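Local atomic coordinates of magnesium and cobalt efflux protein CorC (PDB entry 2PLI), a protein that probably takes part in magnesium and cobalt ion transport, the chain here being its transporter-associated domain. Residues F72-A77 against H83-T88. Residues are numbered along the deposited sequence; the frame is centred on the assembly and turned at random.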
loop_
_atom_site.group_PDB
_atom_site.type_symbol
_atom_site.label_atom_id
_atom_site.label_comp_id
_atom_site.label_asym_id
_atom_site.label_seq_id
_atom_site.Cartn_x
_atom_site.Cartn_y
_atom_site.Cartn_z
ATOM N N PHE A 72 -9.568 -0.594 -18.010
ATOM C CA PHE A 72 -10.336 -0.346 -16.799
ATOM C C PHE A 72 -11.787 -0.361 -17.184
ATOM O O PHE A 72 -12.169 0.382 -18.094
ATOM C CB PHE A 72 -10.020 1.018 -16.221
ATOM C CG PHE A 72 -8.635 1.148 -15.740
ATOM C CD1 PHE A 72 -8.276 0.719 -14.490
ATOM C CD2 PHE A 72 -7.648 1.620 -16.589
ATOM C CE1 PHE A 72 -6.955 0.792 -14.055
ATOM C CE2 PHE A 72 -6.341 1.735 -16.180
ATOM C CZ PHE A 72 -5.967 1.305 -14.911
ATOM N N THR A 73 -12.582 -1.157 -16.494
ATOM C CA THR A 73 -14.020 -1.150 -16.689
ATOM C C THR A 73 -14.658 -0.630 -15.433
ATOM O O THR A 73 -14.307 -1.020 -14.344
ATOM C CB THR A 73 -14.578 -2.566 -17.021
ATOM O OG1 THR A 73 -13.874 -3.103 -18.147
ATOM C CG2 THR A 73 -16.069 -2.500 -17.345
ATOM N N VAL A 74 -15.646 0.227 -15.563
ATOM C CA VAL A 74 -16.353 0.736 -14.379
ATOM C C VAL A 74 -17.190 -0.335 -13.711
ATOM O O VAL A 74 -18.072 -0.900 -14.355
ATOM C CB VAL A 74 -17.229 1.962 -14.766
ATOM C CG1 VAL A 74 -17.976 2.467 -13.554
ATOM C CG2 VAL A 74 -16.338 3.078 -15.411
ATOM N N ALA A 75 -16.924 -0.625 -12.431
ATOM C CA ALA A 75 -17.676 -1.628 -11.640
ATOM C C ALA A 75 -18.745 -1.069 -10.704
ATOM O O ALA A 75 -19.764 -1.712 -10.438
ATOM C CB ALA A 75 -16.699 -2.457 -10.836
ATOM N N ARG A 76 -18.464 0.093 -10.121
ATOM C CA ARG A 76 -19.473 0.777 -9.307
ATOM C C ARG A 76 -19.342 2.250 -9.543
ATOM O O ARG A 76 -18.282 2.831 -9.377
ATOM C CB ARG A 76 -19.329 0.456 -7.814
ATOM C CG ARG A 76 -20.431 1.083 -6.969
ATOM C CD ARG A 76 -20.217 0.839 -5.482
ATOM N NE ARG A 76 -20.988 1.806 -4.693
ATOM C CZ ARG A 76 -20.481 2.581 -3.735
ATOM N NH1 ARG A 76 -19.191 2.499 -3.382
ATOM N NH2 ARG A 76 -21.279 3.407 -3.088
ATOM N N ALA A 77 -20.460 2.877 -9.893
ATOM C CA ALA A 77 -20.498 4.324 -10.062
ATOM C C ALA A 77 -21.928 4.786 -9.889
ATOM O O ALA A 77 -22.861 4.019 -10.086
ATOM C CB ALA A 77 -19.982 4.724 -11.500
ATOM N N HIS A 83 -16.708 4.913 -8.086
ATOM C CA HIS A 83 -16.236 4.257 -6.897
ATOM C C HIS A 83 -15.243 3.098 -7.094
ATOM O O HIS A 83 -14.303 2.938 -6.310
ATOM C CB HIS A 83 -17.433 3.802 -6.089
ATOM C CG HIS A 83 -18.221 4.926 -5.493
ATOM N ND1 HIS A 83 -17.730 5.687 -4.462
ATOM C CD2 HIS A 83 -19.482 5.369 -5.718
ATOM C CE1 HIS A 83 -18.637 6.579 -4.093
ATOM N NE2 HIS A 83 -19.705 6.393 -4.837
ATOM N N THR A 84 -15.484 2.238 -8.077
ATOM C CA THR A 84 -14.696 1.023 -8.263
ATOM C C THR A 84 -14.499 0.714 -9.720
ATOM O O THR A 84 -15.415 0.874 -10.542
ATOM C CB THR A 84 -15.427 -0.178 -7.604
ATOM O OG1 THR A 84 -15.875 0.243 -6.282
ATOM C CG2 THR A 84 -14.502 -1.376 -7.491
ATOM N N LEU A 85 -13.312 0.202 -10.002
ATOM C CA LEU A 85 -12.913 -0.225 -11.351
ATOM C C LEU A 85 -12.485 -1.695 -11.305
ATOM O O LEU A 85 -12.032 -2.175 -10.280
ATOM C CB LEU A 85 -11.716 0.602 -11.809
ATOM C CG LEU A 85 -11.945 2.117 -11.917
ATOM C CD1 LEU A 85 -10.657 2.834 -11.951
ATOM C CD2 LEU A 85 -12.824 2.401 -13.170
HETATM N N MSE A 86 -12.630 -2.385 -12.429
HETATM C CA MSE A 86 -12.011 -3.704 -12.659
HETATM C C MSE A 86 -11.008 -3.538 -13.763
HETATM O O MSE A 86 -11.349 -3.038 -14.852
HETATM C CB MSE A 86 -13.070 -4.724 -13.063
HETATM C CG MSE A 86 -12.565 -6.143 -13.193
HETATM SE SE MSE A 86 -12.112 -6.897 -11.439
HETATM C CE MSE A 86 -13.803 -7.594 -10.866
ATOM N N ALA A 87 -9.777 -3.955 -13.501
ATOM C CA ALA A 87 -8.687 -3.784 -14.471
ATOM C C ALA A 87 -8.146 -5.115 -14.914
ATOM O O ALA A 87 -8.104 -6.086 -14.126
ATOM C CB ALA A 87 -7.581 -2.987 -13.887
ATOM N N THR A 88 -7.721 -5.162 -16.183
ATOM C CA THR A 88 -6.987 -6.310 -16.710
ATOM C C THR A 88 -5.952 -5.735 -17.657
ATOM O O THR A 88 -6.074 -4.588 -18.117
ATOM C CB THR A 88 -7.893 -7.295 -17.440
ATOM O OG1 THR A 88 -8.596 -6.622 -18.482
ATOM C CG2 THR A 88 -8.870 -7.917 -16.486
HETATM O O HOH W 1 -11.480 -4.451 -17.417
#
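The guanidinium of Arg76 lies flat on one face of the His83 ring, planes 9° apart and group centres 3.8 Å apart. Arg76 NH1 sits over the rim of the imidazole, 3.4 Å from His83 CG, and His83 CD2 lies over the middle of the guanidinium. Arg76 reaches the ring because CG points away from the backbone N (chi1 -176°) and the chain stays extended to NE. His83 NE2 also makes a weak hydrogen bond to Asp78. Phe72, Val74, Leu85 and Ala87 share one face of the sheet. The Phe72 ring meets Ala87 obliquely, with Ala87 CB 3.8 Å from Phe72 CD1, and Leu85 CD1 lies near the same ring atom. Leu85 CD2 turns to Val74 CG2. Helix 47-55 packs on Phe72 and Leu85. A water joins Thr73 OG1, on the opposite face, to the backbone Met86 O, which also accepts a nearly straight bond from Thr73 N (2.8 Å). Thr84 O takes two N-H groups, Ala75 N at 2.8 Å and Arg76 N at 3.2 Å, from the same face of its plane. Arg76 O also accepts two, from His83 N and Thr84 N. These are classic beta bulges in the antiparallel hairpin of strands 70-77 and 82-89. Beside them, His83 and Asp78 are ligands of a known zinc site, its metal not bound to this chain here.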